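Local coordinates for post-proline cleaving enzyme (Rickettsia typhi, PDB 4HVT), which probably cleaves short peptides on the carboxyl side of proline, as a serine peptidase of the prolyl oligopeptidase family, at residues G95-T100 and V114-D119; D265-D270 and V608-D613; D291-G296 and F303-S308. All blocks are in the same frame, centred on the assembly; numbering follows the deposited sequence.

Contact 1 (G95-T100 and V114-D119); sequences GLWRRT and VLIDFD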
loop_
_atom_site.group_PDB
_atom_site.type_symbol
_atom_site.label_atom_id
_atom_site.label_comp_id
_atom_site.label_asym_id
_atom_site.label_seq_id
_atom_site.Cartn_x
_atom_site.Cartn_y
_atom_site.Cartn_z
ATOM N N GLY A 95 11.390 16.180 -1.092
ATOM C CA GLY A 95 10.073 16.797 -0.902
ATOM C C GLY A 95 9.927 17.855 0.183
ATOM O O GLY A 95 10.788 18.010 1.064
ATOM N N LEU A 96 8.786 18.545 0.119
ATOM C CA LEU A 96 8.417 19.626 0.991
ATOM C C LEU A 96 7.121 19.278 1.688
ATOM O O LEU A 96 6.114 19.011 1.038
ATOM C CB LEU A 96 8.132 20.889 0.163
ATOM C CG LEU A 96 9.294 21.445 -0.655
ATOM C CD1 LEU A 96 8.818 22.630 -1.488
ATOM C CD2 LEU A 96 10.491 21.800 0.206
ATOM N N TRP A 97 7.126 19.319 3.015
ATOM C CA TRP A 97 5.889 19.336 3.773
ATOM C C TRP A 97 5.470 20.794 3.987
ATOM O O TRP A 97 6.256 21.626 4.439
ATOM C CB TRP A 97 6.064 18.584 5.082
ATOM C CG TRP A 97 4.827 18.481 5.956
ATOM C CD1 TRP A 97 3.622 17.952 5.622
ATOM C CD2 TRP A 97 4.747 18.826 7.350
ATOM N NE1 TRP A 97 2.752 18.020 6.704
ATOM C CE2 TRP A 97 3.438 18.507 7.787
ATOM C CE3 TRP A 97 5.665 19.378 8.276
ATOM C CZ2 TRP A 97 3.002 18.757 9.096
ATOM C CZ3 TRP A 97 5.245 19.614 9.563
ATOM C CH2 TRP A 97 3.926 19.277 9.979
ATOM N N ARG A 98 4.248 21.098 3.545
ATOM C CA ARG A 98 3.812 22.492 3.393
ATOM C C ARG A 98 2.304 22.665 3.630
ATOM O O ARG A 98 1.547 21.678 3.755
ATOM C CB ARG A 98 4.253 23.034 2.034
ATOM C CG ARG A 98 3.643 22.321 0.884
ATOM C CD ARG A 98 4.186 22.817 -0.474
ATOM N NE ARG A 98 3.290 22.295 -1.452
ATOM C CZ ARG A 98 3.256 22.653 -2.735
ATOM N NH1 ARG A 98 4.126 23.536 -3.209
ATOM N NH2 ARG A 98 2.366 22.090 -3.540
ATOM N N ARG A 99 1.914 23.908 3.858
ATOM C CA ARG A 99 0.515 24.204 4.125
ATOM C C ARG A 99 0.044 25.532 3.543
ATOM O O ARG A 99 0.834 26.462 3.287
ATOM C CB ARG A 99 0.229 24.173 5.634
ATOM C CG ARG A 99 0.840 25.310 6.387
ATOM C CD ARG A 99 0.474 25.268 7.855
ATOM N NE ARG A 99 0.846 26.504 8.506
ATOM C CZ ARG A 99 0.373 26.861 9.694
ATOM N NH1 ARG A 99 -0.431 26.042 10.337
ATOM N NH2 ARG A 99 0.711 28.014 10.218
ATOM N N THR A 100 -1.269 25.618 3.389
ATOM C CA THR A 100 -1.902 26.866 2.950
ATOM C C THR A 100 -3.286 26.996 3.559
ATOM O O THR A 100 -3.996 25.996 3.818
ATOM C CB THR A 100 -1.972 26.951 1.408
ATOM O OG1 THR A 100 -2.115 28.311 0.986
ATOM C CG2 THR A 100 -3.113 26.168 0.864
ATOM N N VAL A 114 6.199 26.663 3.459
ATOM C CA VAL A 114 7.003 25.425 3.578
ATOM C C VAL A 114 7.276 25.217 5.063
ATOM O O VAL A 114 7.662 26.159 5.784
ATOM C CB VAL A 114 8.344 25.501 2.814
ATOM C CG1 VAL A 114 9.222 24.279 3.120
ATOM C CG2 VAL A 114 8.129 25.589 1.308
ATOM N N LEU A 115 7.046 24.002 5.527
ATOM C CA LEU A 115 7.248 23.676 6.944
ATOM C C LEU A 115 8.539 22.889 7.152
ATOM O O LEU A 115 9.318 23.229 8.017
ATOM C CB LEU A 115 6.062 22.883 7.457
ATOM C CG LEU A 115 4.701 23.545 7.341
ATOM C CD1 LEU A 115 3.580 22.619 7.743
ATOM C CD2 LEU A 115 4.692 24.870 8.126
ATOM N N ILE A 116 8.731 21.834 6.364
ATOM C CA ILE A 116 9.947 21.058 6.370
ATOM C C ILE A 116 10.364 20.736 4.953
ATOM O O ILE A 116 9.578 20.177 4.188
ATOM C CB ILE A 116 9.875 19.724 7.162
ATOM C CG1 ILE A 116 9.465 19.982 8.618
ATOM C CG2 ILE A 116 11.246 19.095 7.122
ATOM C CD1 ILE A 116 9.104 18.751 9.422
ATOM N N ASP A 117 11.614 21.096 4.639
ATOM C CA ASP A 117 12.258 20.757 3.365
ATOM C C ASP A 117 13.177 19.543 3.596
ATOM O O ASP A 117 14.283 19.664 4.185
ATOM C CB ASP A 117 13.039 21.974 2.841
ATOM C CG ASP A 117 13.725 21.732 1.497
ATOM O OD1 ASP A 117 14.050 20.596 1.151
ATOM O OD2 ASP A 117 13.979 22.737 0.737
ATOM N N PHE A 118 12.759 18.395 3.060
ATOM C CA PHE A 118 13.490 17.141 3.294
ATOM C C PHE A 118 14.742 17.050 2.443
ATOM O O PHE A 118 15.658 16.322 2.776
ATOM C CB PHE A 118 12.596 15.887 3.118
ATOM C CG PHE A 118 11.650 15.715 4.242
ATOM C CD1 PHE A 118 10.456 16.445 4.284
ATOM C CD2 PHE A 118 11.982 14.938 5.330
ATOM C CE1 PHE A 118 9.615 16.354 5.396
ATOM C CE2 PHE A 118 11.118 14.850 6.434
ATOM C CZ PHE A 118 9.956 15.566 6.467
ATOM N N ASP A 119 14.797 17.821 1.358
ATOM C CA ASP A 119 16.039 17.898 0.568
ATOM C C ASP A 119 17.139 18.598 1.370
ATOM O O ASP A 119 18.278 18.151 1.373
ATOM C CB ASP A 119 15.763 18.602 -0.738
ATOM C CG ASP A 119 14.769 17.840 -1.567
ATOM O OD1 ASP A 119 15.187 16.931 -2.309
ATOM O OD2 ASP A 119 13.566 18.153 -1.481
#
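Strands 96-101 and 113-117 pair antiparallel at one margin of a four-stranded sheet in the beta-propeller domain, and a classic beta bulge interrupts their pairing. The bulge lies where Leu115 and Ile116 both face Trp97. Trp97 O takes two bonds there, from Leu115 N at 2.7 Å and from Ile116 N at 3.1 Å. The first donor lies in the carbonyl plane; the second is tilted from it. Trp97 N returns a bond to Ile116 O.

The extra residue in the bulge brings Leu115 to the Trp97 ring. Its CD1 sits over one face, 3.8 Å from the centroid of the six-membered ring and only 6° off the normal, a CH-pi contact. Ile116 uses its CG1-CD1 branch instead, with CD1 3.7 Å from Trp97 CE3. The indole reaches both because its CG is anti to the backbone N (chi1 -178°). On the other side of the sheet, Leu96 CD2 touches both Val114 CG1 and the carboxylate carbon of Asp117.

The pairing runs on into the start of helix 118-125. Phe118 N bonds to Gly95 O at 2.8 Å. Asp119 OD2 accepts from Gly95 N at 3.0 Å, from above the carboxylate plane, while its OD1 takes Gln94 N. Asp117 is the N-cap; its OD1 receives Lys120 N and, weakly, Asp119 N.

Strand 82-87 flanks strand 96-101 on its far side. Ile146 of strand 143-150 packs on Trp97, Ile116 and Phe118, and Trp161 of strand 155-162 meets Trp97 edge-to-face.

Contact 2 (D265-D270 and V608-D613); sequences DFYNYD and VTEYGD
The two direct hydrogen bonds of this contact both come from hydroxyls, of Thr609 and Tyr267, and they join segments more than 330 residues apart in the chain. Residues 265-270 belong to the propeller side, and the short helix 608-611 to the peptidase side.

Thr609 OG1 donates to Asp265 O at 2.7 Å, nearly end-on to the carbonyl (171° at the oxygen). The hydroxyl gets there by standing between its own backbone N and carbonyl carbon (chi1 56°). This leaves CG2 against the Asp265 side chain, 4.0 Å from OD2. Water 1 makes a second link, donating to Asp265 O and accepting from Thr609 N. Asp265 O thus accepts from both the Thr609 hydroxyl and the water.

Tyr267 lays its ring edge beside Thr609, with CD2 3.5 Å from Thr609 OG1. Its OH donates to Glu610 OE1 at 2.6 Å. That oxygen is met from above the carboxylate plane, 43° out of it. The Glu610 chain bends at chi2 to bring its carboxylate to the phenol. His527 NE2 also bonds OE1, while Arg535 and the backbone N of Phe488 hold OE2.

Asp265 OD1 accepts from Tyr267 N, an Asx turn, and at 2.8 Å from Asn268 N, an Asx motif. The amide ND2 of Asn268 reaches both oxygens of the same carboxylate. These bonds probably steady the loop.

The interface is small, burying 191 Å², and polar rather than greasy. With Arg535 beside it and several donors around it, Glu610 is probably ionised, which would strengthen the short bond from the Tyr267 phenol.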
loop_
_atom_site.group_PDB
_atom_site.type_symbol
_atom_site.label_atom_id
_atom_site.label_comp_id
_atom_site.label_asym_id
_atom_site.label_seq_id
_atom_site.Cartn_x
_atom_site.Cartn_y
_atom_site.Cartn_z
ATOM N N ASP A 265 -0.585 -13.908 13.472
ATOM C CA ASP A 265 -0.264 -14.688 12.241
ATOM C C ASP A 265 -0.697 -14.034 10.929
ATOM O O ASP A 265 -0.919 -14.717 9.906
ATOM C CB ASP A 265 -0.884 -16.075 12.389
ATOM C CG ASP A 265 -2.410 -16.060 12.275
ATOM O OD1 ASP A 265 -2.994 -14.993 12.111
ATOM O OD2 ASP A 265 -3.015 -17.163 12.310
ATOM N N PHE A 266 -0.706 -12.699 10.951
ATOM C CA PHE A 266 -1.088 -11.832 9.855
ATOM C C PHE A 266 -2.597 -11.498 9.883
ATOM O O PHE A 266 -2.959 -10.325 9.704
ATOM C CB PHE A 266 -0.655 -12.330 8.483
ATOM C CG PHE A 266 -0.502 -11.214 7.497
ATOM C CD1 PHE A 266 0.677 -10.506 7.445
ATOM C CD2 PHE A 266 -1.563 -10.857 6.688
ATOM C CE1 PHE A 266 0.795 -9.429 6.560
ATOM C CE2 PHE A 266 -1.451 -9.771 5.801
ATOM C CZ PHE A 266 -0.257 -9.110 5.725
ATOM N N TYR A 267 -3.453 -12.508 10.099
ATOM C CA TYR A 267 -4.932 -12.349 10.055
ATOM C C TYR A 267 -5.611 -12.404 11.398
ATOM O O TYR A 267 -6.709 -11.848 11.561
ATOM C CB TYR A 267 -5.568 -13.397 9.116
ATOM C CG TYR A 267 -5.124 -13.181 7.685
ATOM C CD1 TYR A 267 -5.583 -12.119 6.934
ATOM C CD2 TYR A 267 -4.150 -14.022 7.120
ATOM C CE1 TYR A 267 -5.114 -11.891 5.641
ATOM C CE2 TYR A 267 -3.674 -13.797 5.831
ATOM C CZ TYR A 267 -4.168 -12.726 5.096
ATOM O OH TYR A 267 -3.663 -12.505 3.805
ATOM N N ASN A 268 -4.971 -12.998 12.410
ATOM C CA ASN A 268 -5.533 -13.079 13.760
ATOM C C ASN A 268 -4.735 -12.275 14.773
ATOM O O ASN A 268 -3.535 -12.141 14.631
ATOM C CB ASN A 268 -5.592 -14.548 14.235
ATOM C CG ASN A 268 -6.545 -15.377 13.386
ATOM O OD1 ASN A 268 -7.774 -15.295 13.532
ATOM N ND2 ASN A 268 -5.987 -16.173 12.517
ATOM N N TYR A 269 -5.435 -11.721 15.766
ATOM C CA TYR A 269 -4.881 -10.781 16.647
ATOM C C TYR A 269 -5.274 -11.054 18.087
ATOM O O TYR A 269 -6.345 -11.642 18.339
ATOM C CB TYR A 269 -5.452 -9.393 16.304
ATOM C CG TYR A 269 -5.130 -8.833 14.965
ATOM C CD1 TYR A 269 -5.813 -9.280 13.814
ATOM C CD2 TYR A 269 -4.218 -7.799 14.839
ATOM C CE1 TYR A 269 -5.542 -8.692 12.581
ATOM C CE2 TYR A 269 -3.940 -7.236 13.621
ATOM C CZ TYR A 269 -4.623 -7.678 12.502
ATOM O OH TYR A 269 -4.344 -7.100 11.276
ATOM N N ASP A 270 -4.431 -10.568 19.023
ATOM C CA ASP A 270 -4.798 -10.274 20.396
ATOM C C ASP A 270 -4.812 -8.763 20.524
ATOM O O ASP A 270 -3.809 -8.139 20.310
ATOM C CB ASP A 270 -3.766 -10.763 21.408
ATOM C CG ASP A 270 -3.626 -12.243 21.440
ATOM O OD1 ASP A 270 -4.628 -12.961 21.171
ATOM O OD2 ASP A 270 -2.522 -12.659 21.820
ATOM N N VAL A 608 3.376 -16.801 6.198
ATOM C CA VAL A 608 3.137 -18.207 6.192
ATOM C C VAL A 608 1.654 -18.542 5.981
ATOM O O VAL A 608 1.311 -19.541 5.373
ATOM C CB VAL A 608 3.686 -18.848 7.486
ATOM C CG1 VAL A 608 3.238 -20.288 7.531
ATOM C CG2 VAL A 608 5.214 -18.751 7.491
ATOM N N THR A 609 0.739 -17.732 6.534
ATOM C CA THR A 609 -0.687 -17.994 6.361
ATOM C C THR A 609 -1.191 -17.594 4.995
ATOM O O THR A 609 -2.310 -17.984 4.625
ATOM C CB THR A 609 -1.525 -17.299 7.478
ATOM O OG1 THR A 609 -1.236 -15.893 7.469
ATOM C CG2 THR A 609 -1.232 -17.902 8.816
ATOM N N GLU A 610 -0.408 -16.826 4.227
ATOM C CA GLU A 610 -0.760 -16.477 2.864
ATOM C C GLU A 610 -0.312 -17.565 1.876
ATOM O O GLU A 610 -1.028 -17.841 0.946
ATOM C CB GLU A 610 -0.215 -15.108 2.436
ATOM C CG GLU A 610 -0.715 -14.658 1.080
ATOM C CD GLU A 610 -2.174 -14.267 1.000
ATOM O OE1 GLU A 610 -2.827 -14.290 2.081
ATOM O OE2 GLU A 610 -2.659 -13.939 -0.151
ATOM N N TYR A 611 0.874 -18.120 2.057
ATOM C CA TYR A 611 1.452 -18.981 1.035
ATOM C C TYR A 611 1.547 -20.456 1.434
ATOM O O TYR A 611 1.734 -21.311 0.584
ATOM C CB TYR A 611 2.843 -18.472 0.677
ATOM C CG TYR A 611 2.875 -17.058 0.112
ATOM C CD1 TYR A 611 2.278 -16.732 -1.125
ATOM C CD2 TYR A 611 3.529 -16.056 0.798
ATOM C CE1 TYR A 611 2.292 -15.426 -1.611
ATOM C CE2 TYR A 611 3.553 -14.756 0.312
ATOM C CZ TYR A 611 2.957 -14.463 -0.904
ATOM O OH TYR A 611 2.995 -13.157 -1.350
ATOM N N GLY A 612 1.312 -20.743 2.698
ATOM C CA GLY A 612 1.616 -22.091 3.257
ATOM C C GLY A 612 3.052 -22.147 3.716
ATOM O O GLY A 612 3.881 -21.339 3.300
ATOM N N ASP A 613 3.337 -23.121 4.584
ATOM C CA ASP A 613 4.638 -23.333 5.183
ATOM C C ASP A 613 5.486 -24.337 4.363
ATOM O O ASP A 613 5.196 -25.510 4.366
ATOM C CB ASP A 613 4.454 -23.816 6.607
ATOM C CG ASP A 613 5.710 -23.822 7.375
ATOM O OD1 ASP A 613 6.818 -23.740 6.793
ATOM O OD2 ASP A 613 5.619 -23.889 8.600
HETATM O O HOH W 1 1.725 -15.763 8.703
#

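Contact 3 (D291-G296 and F303-S308); sequences DATLQG and FWLLRS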
loop_
_atom_site.group_PDB
_atom_site.type_symbol
_atom_site.label_atom_id
_atom_site.label_comp_id
_atom_site.label_asym_id
_atom_site.label_seq_id
_atom_site.Cartn_x
_atom_site.Cartn_y
_atom_site.Cartn_z
ATOM N N ASP A 291 -10.042 -12.435 14.112
ATOM C CA ASP A 291 -9.728 -11.889 12.785
ATOM C C ASP A 291 -10.597 -10.697 12.433
ATOM O O ASP A 291 -10.550 -10.227 11.300
ATOM C CB ASP A 291 -9.754 -12.946 11.677
ATOM C CG ASP A 291 -11.061 -13.750 11.626
ATOM O OD1 ASP A 291 -11.986 -13.592 12.459
ATOM O OD2 ASP A 291 -11.171 -14.550 10.658
ATOM N N ALA A 292 -11.375 -10.182 13.395
ATOM C CA ALA A 292 -12.060 -8.890 13.201
ATOM C C ALA A 292 -11.051 -7.751 13.366
ATOM O O ALA A 292 -10.089 -7.895 14.125
ATOM C CB ALA A 292 -13.213 -8.772 14.167
ATOM N N THR A 293 -11.236 -6.648 12.622
ATOM C CA THR A 293 -10.318 -5.518 12.631
ATOM C C THR A 293 -11.010 -4.195 12.914
ATOM O O THR A 293 -12.127 -3.952 12.473
ATOM C CB THR A 293 -9.548 -5.412 11.296
ATOM O OG1 THR A 293 -10.465 -5.444 10.216
ATOM C CG2 THR A 293 -8.552 -6.580 11.197
ATOM N N LEU A 294 -10.358 -3.383 13.729
ATOM C CA LEU A 294 -10.837 -2.050 14.019
ATOM C C LEU A 294 -10.697 -1.143 12.833
ATOM O O LEU A 294 -9.629 -0.972 12.274
ATOM C CB LEU A 294 -10.053 -1.465 15.200
ATOM C CG LEU A 294 -10.421 -0.018 15.626
ATOM C CD1 LEU A 294 -11.888 0.070 16.128
ATOM C CD2 LEU A 294 -9.398 0.396 16.703
ATOM N N GLN A 295 -11.799 -0.504 12.477
ATOM C CA GLN A 295 -11.844 0.353 11.274
ATOM C C GLN A 295 -12.029 1.844 11.515
ATOM O O GLN A 295 -11.963 2.667 10.581
ATOM C CB GLN A 295 -12.968 -0.128 10.343
ATOM C CG GLN A 295 -12.731 -1.535 9.808
ATOM C CD GLN A 295 -11.530 -1.621 8.942
ATOM O OE1 GLN A 295 -11.175 -0.656 8.225
ATOM N NE2 GLN A 295 -10.827 -2.739 9.005
ATOM N N GLY A 296 -12.266 2.235 12.743
ATOM C CA GLY A 296 -12.517 3.625 13.067
ATOM C C GLY A 296 -13.416 3.770 14.281
ATOM O O GLY A 296 -13.857 2.773 14.881
ATOM N N PHE A 303 -16.006 0.838 15.217
ATOM C CA PHE A 303 -16.454 0.067 14.057
ATOM C C PHE A 303 -15.500 -1.039 13.770
ATOM O O PHE A 303 -14.300 -0.795 13.651
ATOM C CB PHE A 303 -16.523 0.956 12.823
ATOM C CG PHE A 303 -17.400 2.176 13.002
ATOM C CD1 PHE A 303 -18.732 2.015 13.101
ATOM C CD2 PHE A 303 -16.867 3.454 13.135
ATOM C CE1 PHE A 303 -19.580 3.072 13.300
ATOM C CE2 PHE A 303 -17.709 4.521 13.359
ATOM C CZ PHE A 303 -19.064 4.321 13.490
ATOM N N TRP A 304 -16.018 -2.261 13.546
ATOM C CA TRP A 304 -15.213 -3.435 13.363
ATOM C C TRP A 304 -15.694 -4.190 12.128
ATOM O O TRP A 304 -16.901 -4.399 11.908
ATOM C CB TRP A 304 -15.273 -4.343 14.585
ATOM C CG TRP A 304 -14.532 -3.807 15.761
ATOM C CD1 TRP A 304 -14.890 -2.735 16.523
ATOM C CD2 TRP A 304 -13.276 -4.281 16.314
ATOM N NE1 TRP A 304 -13.922 -2.480 17.494
ATOM C CE2 TRP A 304 -12.936 -3.434 17.393
ATOM C CE3 TRP A 304 -12.393 -5.345 15.976
ATOM C CZ2 TRP A 304 -11.779 -3.629 18.165
ATOM C CZ3 TRP A 304 -11.258 -5.521 16.737
ATOM C CH2 TRP A 304 -10.973 -4.686 17.844
ATOM N N LEU A 305 -14.724 -4.560 11.305
ATOM C CA LEU A 305 -14.944 -5.381 10.121
ATOM C C LEU A 305 -14.740 -6.848 10.461
ATOM O O LEU A 305 -13.772 -7.178 11.128
ATOM C CB LEU A 305 -13.949 -5.001 9.019
ATOM C CG LEU A 305 -13.943 -5.791 7.707
ATOM C CD1 LEU A 305 -15.282 -5.597 7.018
ATOM C CD2 LEU A 305 -12.774 -5.383 6.841
ATOM N N LEU A 306 -15.619 -7.692 9.922
ATOM C CA LEU A 306 -15.513 -9.140 10.078
ATOM C C LEU A 306 -14.825 -9.771 8.876
ATOM O O LEU A 306 -15.190 -9.516 7.754
ATOM C CB LEU A 306 -16.881 -9.773 10.322
ATOM C CG LEU A 306 -17.747 -9.172 11.433
ATOM C CD1 LEU A 306 -18.988 -10.024 11.651
ATOM C CD2 LEU A 306 -16.949 -8.984 12.725
ATOM N N ARG A 307 -13.874 -10.654 9.164
ATOM C CA ARG A 307 -13.247 -11.466 8.116
ATOM C C ARG A 307 -13.943 -12.853 8.031
ATOM O O ARG A 307 -13.860 -13.545 6.999
ATOM C CB ARG A 307 -11.739 -11.619 8.417
ATOM C CG ARG A 307 -11.067 -12.664 7.553
ATOM C CD ARG A 307 -9.556 -12.495 7.555
ATOM N NE ARG A 307 -8.881 -13.680 7.015
ATOM C CZ ARG A 307 -8.627 -13.913 5.731
ATOM N NH1 ARG A 307 -9.034 -13.058 4.807
ATOM N NH2 ARG A 307 -8.040 -15.078 5.349
ATOM N N SER A 308 -14.520 -13.311 9.152
ATOM C CA SER A 308 -15.250 -14.561 9.214
ATOM C C SER A 308 -16.652 -14.348 9.747
ATOM O O SER A 308 -16.922 -13.327 10.415
ATOM C CB SER A 308 -14.498 -15.568 10.103
ATOM O OG SER A 308 -13.217 -15.825 9.579
HETATM O O HOH W 2 -13.901 -11.679 11.822
HETATM O O HOH W 3 -11.122 -8.033 9.527
HETATM O O HOH W 4 -9.154 -15.587 9.113
#
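Strands 293-298 and 301-305 form a beta hairpin at one margin of a four-stranded propeller sheet, and the contact covers most of its two arms. Thr293 and Leu305 are a hydrogen-bonded pair: Thr293 N gives to Leu305 O at 3.0 Å, and Leu305 N to Thr293 O at 2.9 Å. Nearer the turn, Gln295 N bonds to Phe303 O.

Leu294 and Trp304 are the non-hydrogen-bonded pair between them. The backbone of Leu294 passes over one face of the indole. Its CB lies 4.1 Å from the centroid of the six-membered ring, 12° off the normal, and CD1 comes 3.5 Å from Trp304 NE1. That nitrogen is buried with no hydrogen-bond partner in the model. At the far rim of the ring, Ala292 CB touches Trp304 CE3.

On the other face, Thr293 and Leu305 lie side by side and point the same way. Gln295 leans over them. Its CG packs on Leu305 CB. A bend at chi2 (-64°) turns its amide back, and NE2 donates to Thr293 OG1 at 3.0 Å.

The open end is polar. Ser308 OG gives a 2.6 Å bond to Asp291 OD2, on its syn lone pair. Asp291 OD2 and Arg307 NE are 4.4 Å apart, beyond a salt bridge, and water 4 joins them, donating to OD2 and accepting from NE. Water 2 ties Asp291 OD1 to Arg307 N. Beyond this, the guanidinium reaches His527 and makes a cation-pi contact with Tyr267.

Strands 293-298, 301-305, 322-326 and 341-344 follow in chain order as an antiparallel up-and-down meander, the classic propeller blade; this hairpin supplies its first two strands.

Contact 1 stands apart in the propeller. Its centre is 39 Å from that of contact 2 and 35 Å from that of contact 3, and it touches neither. Contacts 2 and 3 are neighbours, with centres 16 Å apart. Tyr267 O lies 3.2 Å from Asp291 CB, and Tyr267 CD1 is 3.6 Å from Arg307 NE. Contacts 2 and 3 also share His527: its NE2 bonds Glu610 OE1 and its ND1 bonds Arg307 NH1. This one imidazole therefore connects the propeller hairpin with the helix 608-611 across the domain boundary. In contact 2, Tyr611 OH bonds Asn567 OD1, next in sequence to Ser566, the probable nucleophile of a Ser566-His682-Asp649 triad.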